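Local coordinates for protein type-iv like pilin ttha1219 (Thermus thermophilus, PDB 5G24) that is of unknown precise function but belongs to the type IV pilin-like proteins and is probably associated with the outer membrane, at residues 55-60 against 227-232; 63-68 against 231-236; 179-184 against 222-227. All coordinates share one frame; numbering follows the deposited sequence.

Interaction 1: residues 55-60 against 227-232; sequences VLAREL and WIVQTP
Ala57 and Val229 lie at the tightest point between helix 55-60 and strand 227-230, with their CA atoms 5.6 Å apart. The two axes come within 8.2 Å and diverge by 22°, so that the small Ala57 faces Val229 directly. CG2 of Val229 stands anti to its own backbone N, and this carries the methyl to 3.5 Å from Ala57 O; the two CB atoms face each other at 4.3 Å. CG1, the other branch of the same valine, lies alongside Leu60 CB.

Trp227 supplies the second half of the contact. With chi1 at 75° the indole leaves the strand between its own N and C and reaches the helix, where it is met at its edge, near the ring plane. Leu56 CD2 comes 4.1 Å from Trp227 CZ2, the leucine crossing the indole at about a right angle, and Ala57 CB sits 4.2 Å from NE1.

Packing thins just past the strand, at Thr231, whose CG2 merely approaches Leu60 O at 4.4 Å and whose hydroxyl bonds instead to Val173 O. Gln230 turns from the helix and is exposed, whereas the helix flank bearing Arg58 and Glu59 borders the second subunit, where Glu59 OE1 forms a salt bridge with Arg58 of that chain, while OE2 bonds to Thr107 of its own.

The arrangement is the pilin theme of an N-terminal helix laid on antiparallel sheet: Trp227 and Val229 also pack on Leu178 of strand 173-184, while Leu56 reaches Tyr109 and Leu116 in the other sheet.

Interaction 2: residues 63-68 against 231-236; sequences VGYRLT and TPNLAR
Gly64 and Asn233 bring the two backbones together, their CA atoms 5.1 Å apart. Neither segment is a regular helix or strand. Gly64 takes a positive phi of 80°, which suits glycine, and opens a type II beta turn that ends at Leu67, while residues 232-234 coil with helical backbone angles. Having no side chain, Gly64 lets Leu234 CD2 and Asn233 CB both approach, the latter 3.6 Å from Gly64 C. A single water stitches the main chains together: it accepts from Asn233 N and donates to Val63 O at 3.1 Å.

That carbonyl is also approached by the Asn233 side chain, whose ND2 makes a weak hydrogen bond to Val63 O, 3.5 Å long. The amide's stronger partner is Gly92 O of the second subunit, so it links the chain terminus to the subunit interface. Asn233 OD1 lies at the edge of the Tyr65 ring, 3.6 Å from CD1, with ring and amide planes inclined at 76°. On the apolar side Val63 CG1, held anti to the backbone N, meets Leu234 CD2 at 4.1 Å; Leu234 CD2 also touches Gly64 CA.

Val63 and Leu234 both continue onto Leu72 of strand 69-75, Gly64 and Tyr65 bond through their backbones to Trp86 and Leu88 of strand 82-88, and the Leu234 backbone hydrogen-bonds to Val173 of strand 173-184. The C-terminal tail is thereby seated between strands of the two sheets.

Interaction 3: residues 179-184 against 222-227; sequences YLLASV and RAEKLW
Leu180 with Lys225 and Ala182 with Ala223 are the hydrogen-bonded pairs that zip strand 179-184 to strand 222-227, antiparallel at 173°. Each pair closes a ring of two N-H...O bonds, and all four are regular; Leu180 N to Lys225 O measures 2.9 Å. At the alternating non-hydrogen-bonded positions, CA-H...O contacts add to the backbone pairing, as where Tyr179 CA lies 3.2 Å from Lys225 O.

The polar side-chain bond lies on the face carrying Tyr179, Leu181 and Glu224. Tyr179 OH donates to Glu224 OE1 across a short 2.6 Å, meeting the oxygen on its anti side, 19° out of the carboxylate plane. Ring and carboxylate are turned 68° against each other. Gly196 N bonds to the same oxygen and Thr198 OG1 to OE2, so both ends of the carboxylate are held.

Van der Waals contacts fill in the rest. On the helix-facing side, Leu180 CD1 lies obliquely to the Trp227 indole, 3.7 Å from CH2. On the other face, Leu181 CD1 leans on Glu224 CB at 4.1 Å. Arg222, extended from CG to NE, brings one face of its guanidinium over Ser183 CB; it is held by salt bridges to Asp218 (through NH1) and Glu143 (through NE), and Glu143 also bonds to Ser183 OG.

Leu180 and Ala223 pack on helix 35-61, whereas the other face mixes leucines with Glu224 and Arg222, each set among bonded partners, which probably favours their charged forms and ties the sheet to the loop around Gly196 and Thr198.

Overall arrangement
Strand 221-230 and the tail beyond it run through all three interactions. Along the chain, the first segments of interactions 1 and 2 come at the end of helix 35-61 and just after it; strand 173-184 follows much later, and residues 222-236 then pass interactions 3, 1 and 2 in turn. The centres of interactions 1 and 2 lie about 12 Å apart and those of 1 and 3 about 17 Å, while 2 and 3, on opposite sides of the chain's centre, are separated by about 28 Å. The C-terminal strand is thus paired in the four-stranded sheet, so that one C-terminal stretch connects the sheet, the end of the helix and the loop after it.

Interaction 1: residues 55-60 against 227-232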
loop_
_atom_site.group_PDB
_atom_site.type_symbol
_atom_site.label_atom_id
_atom_site.label_comp_id
_atom_site.label_asym_id
_atom_site.label_seq_id
_atom_site.Cartn_x
_atom_site.Cartn_y
_atom_site.Cartn_z
ATOM N N VAL A 55 -1.732 -2.433 -1.313
ATOM C CA VAL A 55 -0.930 -2.196 -2.490
ATOM C C VAL A 55 -1.401 -3.042 -3.682
ATOM O O VAL A 55 -1.718 -2.513 -4.747
ATOM C CB VAL A 55 0.561 -2.419 -2.216
ATOM C CG1 VAL A 55 1.388 -2.316 -3.505
ATOM C CG2 VAL A 55 1.082 -1.372 -1.251
ATOM N N LEU A 56 -1.542 -4.335 -3.456
ATOM C CA LEU A 56 -2.051 -5.231 -4.483
ATOM C C LEU A 56 -3.472 -4.915 -4.925
ATOM O O LEU A 56 -3.753 -4.835 -6.134
ATOM C CB LEU A 56 -1.939 -6.703 -4.061
ATOM C CG LEU A 56 -0.641 -7.328 -4.463
ATOM C CD1 LEU A 56 0.546 -6.570 -3.825
ATOM C CD2 LEU A 56 -0.589 -8.790 -4.056
ATOM N N ALA A 57 -4.356 -4.673 -3.989
ATOM C CA ALA A 57 -5.780 -4.378 -4.326
ATOM C C ALA A 57 -5.926 -3.166 -5.211
ATOM O O ALA A 57 -6.659 -3.188 -6.190
ATOM C CB ALA A 57 -6.649 -4.218 -3.102
ATOM N N ARG A 58 -5.266 -2.092 -4.848
ATOM C CA ARG A 58 -5.370 -0.872 -5.652
ATOM C C ARG A 58 -4.806 -1.060 -7.049
ATOM O O ARG A 58 -5.308 -0.524 -7.987
ATOM C CB ARG A 58 -4.710 0.295 -4.920
ATOM C CG ARG A 58 -5.481 0.743 -3.677
ATOM C CD ARG A 58 -4.880 2.032 -3.118
ATOM N NE ARG A 58 -5.285 2.324 -1.718
ATOM C CZ ARG A 58 -4.592 3.142 -0.903
ATOM N NH1 ARG A 58 -3.429 3.748 -1.328
ATOM N NH2 ARG A 58 -5.069 3.359 0.340
ATOM N N GLU A 59 -3.746 -1.821 -7.176
ATOM C CA GLU A 59 -3.155 -2.162 -8.480
ATOM C C GLU A 59 -4.128 -3.060 -9.303
ATOM O O GLU A 59 -4.459 -2.793 -10.471
ATOM C CB GLU A 59 -1.786 -2.781 -8.236
ATOM C CG GLU A 59 -0.934 -3.087 -9.443
ATOM C CD GLU A 59 -0.199 -1.931 -10.028
ATOM O OE1 GLU A 59 -0.205 -0.796 -9.485
ATOM O OE2 GLU A 59 0.414 -2.157 -11.081
ATOM N N LEU A 60 -4.659 -4.099 -8.678
ATOM C CA LEU A 60 -5.513 -5.053 -9.425
ATOM C C LEU A 60 -6.909 -4.530 -9.741
ATOM O O LEU A 60 -7.514 -4.951 -10.734
ATOM C CB LEU A 60 -5.549 -6.372 -8.695
ATOM C CG LEU A 60 -4.180 -7.005 -8.659
ATOM C CD1 LEU A 60 -4.129 -8.099 -7.618
ATOM C CD2 LEU A 60 -3.734 -7.511 -10.003
ATOM N N TRP A 227 -8.078 -11.719 1.194
ATOM C CA TRP A 227 -8.874 -10.502 0.894
ATOM C C TRP A 227 -9.361 -10.504 -0.546
ATOM O O TRP A 227 -8.878 -11.245 -1.404
ATOM C CB TRP A 227 -8.065 -9.250 1.249
ATOM C CG TRP A 227 -6.914 -8.909 0.234
ATOM C CD1 TRP A 227 -6.875 -7.838 -0.647
ATOM C CD2 TRP A 227 -5.647 -9.588 0.079
ATOM N NE1 TRP A 227 -5.706 -7.876 -1.380
ATOM C CE2 TRP A 227 -4.913 -8.884 -0.922
ATOM C CE3 TRP A 227 -5.042 -10.674 0.725
ATOM C CZ2 TRP A 227 -3.673 -9.303 -1.356
ATOM C CZ3 TRP A 227 -3.787 -11.075 0.323
ATOM C CH2 TRP A 227 -3.086 -10.374 -0.721
ATOM N N ILE A 228 -10.393 -9.699 -0.759
ATOM C CA ILE A 228 -11.125 -9.713 -2.045
ATOM C C ILE A 228 -10.970 -8.373 -2.716
ATOM O O ILE A 228 -11.093 -7.432 -2.091
ATOM C CB ILE A 228 -12.633 -9.979 -1.866
ATOM C CG1 ILE A 228 -12.917 -11.263 -1.029
ATOM C CG2 ILE A 228 -13.381 -10.039 -3.193
ATOM C CD1 ILE A 228 -12.326 -12.546 -1.520
ATOM N N VAL A 229 -10.706 -8.349 -4.015
ATOM C CA VAL A 229 -10.636 -7.148 -4.795
ATOM C C VAL A 229 -11.648 -7.247 -5.891
ATOM O O VAL A 229 -11.606 -8.141 -6.749
ATOM C CB VAL A 229 -9.218 -6.843 -5.287
ATOM C CG1 VAL A 229 -8.567 -7.986 -5.951
ATOM C CG2 VAL A 229 -9.205 -5.646 -6.271
ATOM N N GLN A 230 -12.549 -6.278 -5.898
ATOM C CA GLN A 230 -13.496 -6.108 -6.976
ATOM C C GLN A 230 -12.734 -5.758 -8.248
ATOM O O GLN A 230 -11.756 -5.012 -8.196
ATOM C CB GLN A 230 -14.565 -5.026 -6.641
ATOM C CG GLN A 230 -15.585 -5.436 -5.588
ATOM C CD GLN A 230 -16.508 -6.609 -6.003
ATOM O OE1 GLN A 230 -16.597 -6.974 -7.180
ATOM N NE2 GLN A 230 -17.234 -7.177 -5.023
ATOM N N THR A 231 -13.185 -6.333 -9.369
ATOM C CA THR A 231 -12.592 -6.092 -10.679
ATOM C C THR A 231 -13.650 -5.498 -11.717
ATOM O O THR A 231 -13.847 -6.059 -12.755
ATOM C CB THR A 231 -11.909 -7.345 -11.222
ATOM O OG1 THR A 231 -12.848 -8.427 -11.365
ATOM C CG2 THR A 231 -10.830 -7.778 -10.323
ATOM N N PRO A 232 -14.293 -4.362 -11.409
ATOM C CA PRO A 232 -15.338 -3.789 -12.345
ATOM C C PRO A 232 -14.925 -3.657 -13.799
ATOM O O PRO A 232 -15.741 -3.875 -14.657
ATOM C CB PRO A 232 -15.646 -2.383 -11.779
ATOM C CG PRO A 232 -14.491 -2.049 -10.912
ATOM C CD PRO A 232 -13.898 -3.378 -10.394
#

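Interaction 2: residues 63-68 against 231-236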
loop_
_atom_site.group_PDB
_atom_site.type_symbol
_atom_site.label_atom_id
_atom_site.label_comp_id
_atom_site.label_asym_id
_atom_site.label_seq_id
_atom_site.Cartn_x
_atom_site.Cartn_y
_atom_site.Cartn_z
ATOM N N VAL A 63 -6.977 -3.193 -13.301
ATOM C CA VAL A 63 -6.707 -4.060 -14.381
ATOM C C VAL A 63 -7.885 -4.051 -15.333
ATOM O O VAL A 63 -9.043 -4.036 -14.929
ATOM C CB VAL A 63 -6.345 -5.504 -13.821
ATOM C CG1 VAL A 63 -6.495 -6.573 -14.880
ATOM C CG2 VAL A 63 -4.910 -5.515 -13.277
ATOM N N GLY A 64 -7.571 -4.042 -16.613
ATOM C CA GLY A 64 -8.582 -3.899 -17.682
ATOM C C GLY A 64 -9.082 -2.489 -17.968
ATOM O O GLY A 64 -9.899 -2.312 -18.846
ATOM N N TYR A 65 -8.619 -1.489 -17.221
ATOM C CA TYR A 65 -9.113 -0.139 -17.406
ATOM C C TYR A 65 -8.888 0.338 -18.850
ATOM O O TYR A 65 -7.758 0.523 -19.320
ATOM C CB TYR A 65 -8.458 0.869 -16.442
ATOM C CG TYR A 65 -9.078 2.256 -16.492
ATOM C CD1 TYR A 65 -10.317 2.533 -15.881
ATOM C CD2 TYR A 65 -8.431 3.307 -17.148
ATOM C CE1 TYR A 65 -10.871 3.823 -15.898
ATOM C CE2 TYR A 65 -8.981 4.600 -17.171
ATOM C CZ TYR A 65 -10.191 4.854 -16.548
ATOM O OH TYR A 65 -10.777 6.064 -16.628
ATOM N N ARG A 66 -10.012 0.527 -19.527
ATOM C CA ARG A 66 -10.059 1.217 -20.818
ATOM C C ARG A 66 -9.244 0.442 -21.886
ATOM O O ARG A 66 -8.748 1.025 -22.871
ATOM C CB ARG A 66 -9.579 2.710 -20.659
ATOM C CG ARG A 66 -10.602 3.666 -21.134
ATOM C CD ARG A 66 -10.360 5.154 -20.850
ATOM N NE ARG A 66 -10.770 5.992 -22.050
ATOM C CZ ARG A 66 -11.150 7.284 -22.033
ATOM N NH1 ARG A 66 -11.156 7.988 -20.885
ATOM N NH2 ARG A 66 -11.522 7.901 -23.179
ATOM N N LEU A 67 -9.116 -0.860 -21.668
ATOM C CA LEU A 67 -8.264 -1.707 -22.469
ATOM C C LEU A 67 -9.119 -2.574 -23.362
ATOM O O LEU A 67 -10.200 -3.019 -22.954
ATOM C CB LEU A 67 -7.466 -2.617 -21.546
ATOM C CG LEU A 67 -6.286 -3.381 -22.175
ATOM C CD1 LEU A 67 -5.001 -2.590 -21.998
ATOM C CD2 LEU A 67 -6.123 -4.750 -21.519
ATOM N N THR A 68 -8.603 -2.823 -24.554
ATOM C CA THR A 68 -9.049 -3.889 -25.423
ATOM C C THR A 68 -7.892 -4.899 -25.543
ATOM O O THR A 68 -6.752 -4.502 -25.697
ATOM C CB THR A 68 -9.448 -3.366 -26.821
ATOM O OG1 THR A 68 -10.390 -2.313 -26.656
ATOM C CG2 THR A 68 -10.075 -4.471 -27.716
ATOM N N THR A 231 -13.185 -6.333 -9.369
ATOM C CA THR A 231 -12.592 -6.092 -10.679
ATOM C C THR A 231 -13.650 -5.498 -11.717
ATOM O O THR A 231 -13.847 -6.059 -12.755
ATOM C CB THR A 231 -11.909 -7.345 -11.222
ATOM O OG1 THR A 231 -12.848 -8.427 -11.365
ATOM C CG2 THR A 231 -10.830 -7.778 -10.323
ATOM N N PRO A 232 -14.293 -4.362 -11.409
ATOM C CA PRO A 232 -15.338 -3.789 -12.345
ATOM C C PRO A 232 -14.925 -3.657 -13.799
ATOM O O PRO A 232 -15.741 -3.875 -14.657
ATOM C CB PRO A 232 -15.646 -2.383 -11.779
ATOM C CG PRO A 232 -14.491 -2.049 -10.912
ATOM C CD PRO A 232 -13.898 -3.378 -10.394
ATOM N N ASN A 233 -13.657 -3.398 -14.072
ATOM C CA ASN A 233 -13.182 -3.301 -15.487
ATOM C C ASN A 233 -13.196 -4.615 -16.225
ATOM O O ASN A 233 -13.292 -4.600 -17.427
ATOM C CB ASN A 233 -11.752 -2.726 -15.582
ATOM C CG ASN A 233 -11.628 -1.320 -15.004
ATOM O OD1 ASN A 233 -12.362 -0.432 -15.394
ATOM N ND2 ASN A 233 -10.691 -1.119 -14.095
ATOM N N LEU A 234 -13.065 -5.750 -15.508
ATOM C CA LEU A 234 -13.206 -7.081 -16.108
ATOM C C LEU A 234 -14.649 -7.612 -16.204
ATOM O O LEU A 234 -14.888 -8.648 -16.797
ATOM C CB LEU A 234 -12.368 -8.076 -15.366
ATOM C CG LEU A 234 -10.912 -7.706 -15.162
ATOM C CD1 LEU A 234 -10.200 -8.771 -14.363
ATOM C CD2 LEU A 234 -10.185 -7.427 -16.453
ATOM N N ALA A 235 -15.623 -6.948 -15.619
ATOM C CA ALA A 235 -17.042 -7.415 -15.672
ATOM C C ALA A 235 -17.892 -6.464 -16.519
ATOM O O ALA A 235 -19.017 -6.131 -16.165
ATOM C CB ALA A 235 -17.595 -7.554 -14.257
ATOM N N ARG A 236 -17.345 -6.088 -17.679
ATOM C CA ARG A 236 -17.894 -5.080 -18.586
ATOM C C ARG A 236 -17.849 -3.741 -17.907
ATOM O O ARG A 236 -18.766 -3.428 -17.155
ATOM C CB ARG A 236 -19.335 -5.426 -19.032
ATOM C CG ARG A 236 -19.956 -4.441 -20.059
ATOM C CD ARG A 236 -21.453 -4.638 -20.249
ATOM N NE ARG A 236 -21.740 -5.946 -20.861
ATOM C CZ ARG A 236 -21.943 -7.105 -20.210
ATOM N NH1 ARG A 236 -21.902 -7.167 -18.876
ATOM N NH2 ARG A 236 -22.201 -8.229 -20.905
HETATM O O HOH W 1 -11.171 -3.971 -12.618
#

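Interaction 3: residues 179-184 against 222-227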
loop_
_atom_site.group_PDB
_atom_site.type_symbol
_atom_site.label_atom_id
_atom_site.label_comp_id
_atom_site.label_asym_id
_atom_site.label_seq_id
_atom_site.Cartn_x
_atom_site.Cartn_y
_atom_site.Cartn_z
ATOM N N TYR A 179 -4.766 -14.686 -1.317
ATOM C CA TYR A 179 -4.292 -15.235 -0.048
ATOM C C TYR A 179 -2.779 -15.145 0.046
ATOM O O TYR A 179 -2.053 -15.474 -0.928
ATOM C CB TYR A 179 -4.724 -16.663 0.093
ATOM C CG TYR A 179 -4.127 -17.414 1.252
ATOM C CD1 TYR A 179 -4.640 -17.293 2.473
ATOM C CD2 TYR A 179 -2.997 -18.155 1.100
ATOM C CE1 TYR A 179 -4.124 -17.928 3.568
ATOM C CE2 TYR A 179 -2.408 -18.842 2.196
ATOM C CZ TYR A 179 -3.013 -18.733 3.432
ATOM O OH TYR A 179 -2.467 -19.361 4.501
ATOM N N LEU A 180 -2.327 -14.693 1.193
ATOM C CA LEU A 180 -0.912 -14.646 1.576
ATOM C C LEU A 180 -0.634 -15.349 2.932
ATOM O O LEU A 180 -1.432 -15.185 3.895
ATOM C CB LEU A 180 -0.401 -13.195 1.720
ATOM C CG LEU A 180 -0.077 -12.520 0.428
ATOM C CD1 LEU A 180 0.284 -11.057 0.698
ATOM C CD2 LEU A 180 1.051 -13.269 -0.292
ATOM N N LEU A 181 0.485 -16.055 2.998
ATOM C CA LEU A 181 0.989 -16.669 4.258
ATOM C C LEU A 181 2.399 -16.220 4.418
ATOM O O LEU A 181 3.185 -16.289 3.498
ATOM C CB LEU A 181 0.940 -18.181 4.171
ATOM C CG LEU A 181 1.534 -18.950 5.347
ATOM C CD1 LEU A 181 0.730 -18.831 6.645
ATOM C CD2 LEU A 181 1.740 -20.397 4.930
ATOM N N ALA A 182 2.750 -15.813 5.610
ATOM C CA ALA A 182 4.149 -15.402 5.895
ATOM C C ALA A 182 4.572 -15.718 7.304
ATOM O O ALA A 182 3.771 -15.944 8.189
ATOM C CB ALA A 182 4.295 -13.892 5.674
ATOM N N SER A 183 5.864 -15.696 7.503
ATOM C CA SER A 183 6.439 -16.088 8.764
ATOM C C SER A 183 7.563 -15.157 9.179
ATOM O O SER A 183 8.298 -14.673 8.340
ATOM C CB SER A 183 6.928 -17.580 8.740
ATOM O OG SER A 183 8.086 -17.765 7.914
ATOM N N VAL A 184 7.727 -15.033 10.499
ATOM C CA VAL A 184 8.883 -14.409 11.085
ATOM C C VAL A 184 9.481 -15.208 12.212
ATOM O O VAL A 184 8.797 -15.962 12.853
ATOM C CB VAL A 184 8.545 -12.945 11.633
ATOM C CG1 VAL A 184 8.106 -12.083 10.476
ATOM C CG2 VAL A 184 7.449 -12.949 12.660
ATOM N N ARG A 222 3.685 -17.393 12.260
ATOM C CA ARG A 222 2.967 -17.233 11.031
ATOM C C ARG A 222 1.700 -16.432 11.119
ATOM O O ARG A 222 0.975 -16.446 12.121
ATOM C CB ARG A 222 2.601 -18.616 10.423
ATOM C CG ARG A 222 3.810 -19.309 9.761
ATOM C CD ARG A 222 3.649 -20.726 9.280
ATOM N NE ARG A 222 4.944 -21.105 8.661
ATOM C CZ ARG A 222 6.027 -21.489 9.292
ATOM N NH1 ARG A 222 6.050 -21.713 10.595
ATOM N NH2 ARG A 222 7.149 -21.619 8.614
ATOM N N ALA A 223 1.396 -15.714 10.036
ATOM C CA ALA A 223 0.179 -15.080 9.932
ATOM C C ALA A 223 -0.279 -15.122 8.456
ATOM O O ALA A 223 0.494 -15.311 7.582
ATOM C CB ALA A 223 0.266 -13.644 10.482
ATOM N N GLU A 224 -1.559 -14.890 8.224
ATOM C CA GLU A 224 -2.093 -14.993 6.897
ATOM C C GLU A 224 -3.215 -13.948 6.654
ATOM O O GLU A 224 -3.834 -13.456 7.566
ATOM C CB GLU A 224 -2.624 -16.431 6.647
ATOM C CG GLU A 224 -3.859 -16.744 7.499
ATOM C CD GLU A 224 -4.281 -18.222 7.536
ATOM O OE1 GLU A 224 -3.692 -19.086 6.803
ATOM O OE2 GLU A 224 -5.232 -18.478 8.307
ATOM N N LYS A 225 -3.545 -13.754 5.410
ATOM C CA LYS A 225 -4.662 -12.895 5.037
ATOM C C LYS A 225 -5.300 -13.391 3.735
ATOM O O LYS A 225 -4.593 -13.661 2.736
ATOM C CB LYS A 225 -4.098 -11.510 4.827
ATOM C CG LYS A 225 -5.211 -10.428 4.805
ATOM C CD LYS A 225 -4.577 -9.068 4.657
ATOM C CE LYS A 225 -5.640 -7.985 4.475
ATOM N NZ LYS A 225 -6.431 -7.899 5.703
ATOM N N LEU A 226 -6.600 -13.522 3.770
ATOM C CA LEU A 226 -7.405 -13.638 2.594
ATOM C C LEU A 226 -8.094 -12.242 2.384
ATOM O O LEU A 226 -8.767 -11.748 3.252
ATOM C CB LEU A 226 -8.493 -14.697 2.843
ATOM C CG LEU A 226 -9.503 -15.007 1.756
ATOM C CD1 LEU A 226 -8.855 -15.659 0.555
ATOM C CD2 LEU A 226 -10.541 -15.964 2.327
ATOM N N TRP A 227 -8.078 -11.719 1.194
ATOM C CA TRP A 227 -8.874 -10.502 0.894
ATOM C C TRP A 227 -9.361 -10.504 -0.546
ATOM O O TRP A 227 -8.878 -11.245 -1.404
ATOM C CB TRP A 227 -8.065 -9.250 1.249
ATOM C CG TRP A 227 -6.914 -8.909 0.234
ATOM C CD1 TRP A 227 -6.875 -7.838 -0.647
ATOM C CD2 TRP A 227 -5.647 -9.588 0.079
ATOM N NE1 TRP A 227 -5.706 -7.876 -1.380
ATOM C CE2 TRP A 227 -4.913 -8.884 -0.922
ATOM C CE3 TRP A 227 -5.042 -10.674 0.725
ATOM C CZ2 TRP A 227 -3.673 -9.303 -1.356
ATOM C CZ3 TRP A 227 -3.787 -11.075 0.323
ATOM C CH2 TRP A 227 -3.086 -10.374 -0.721
#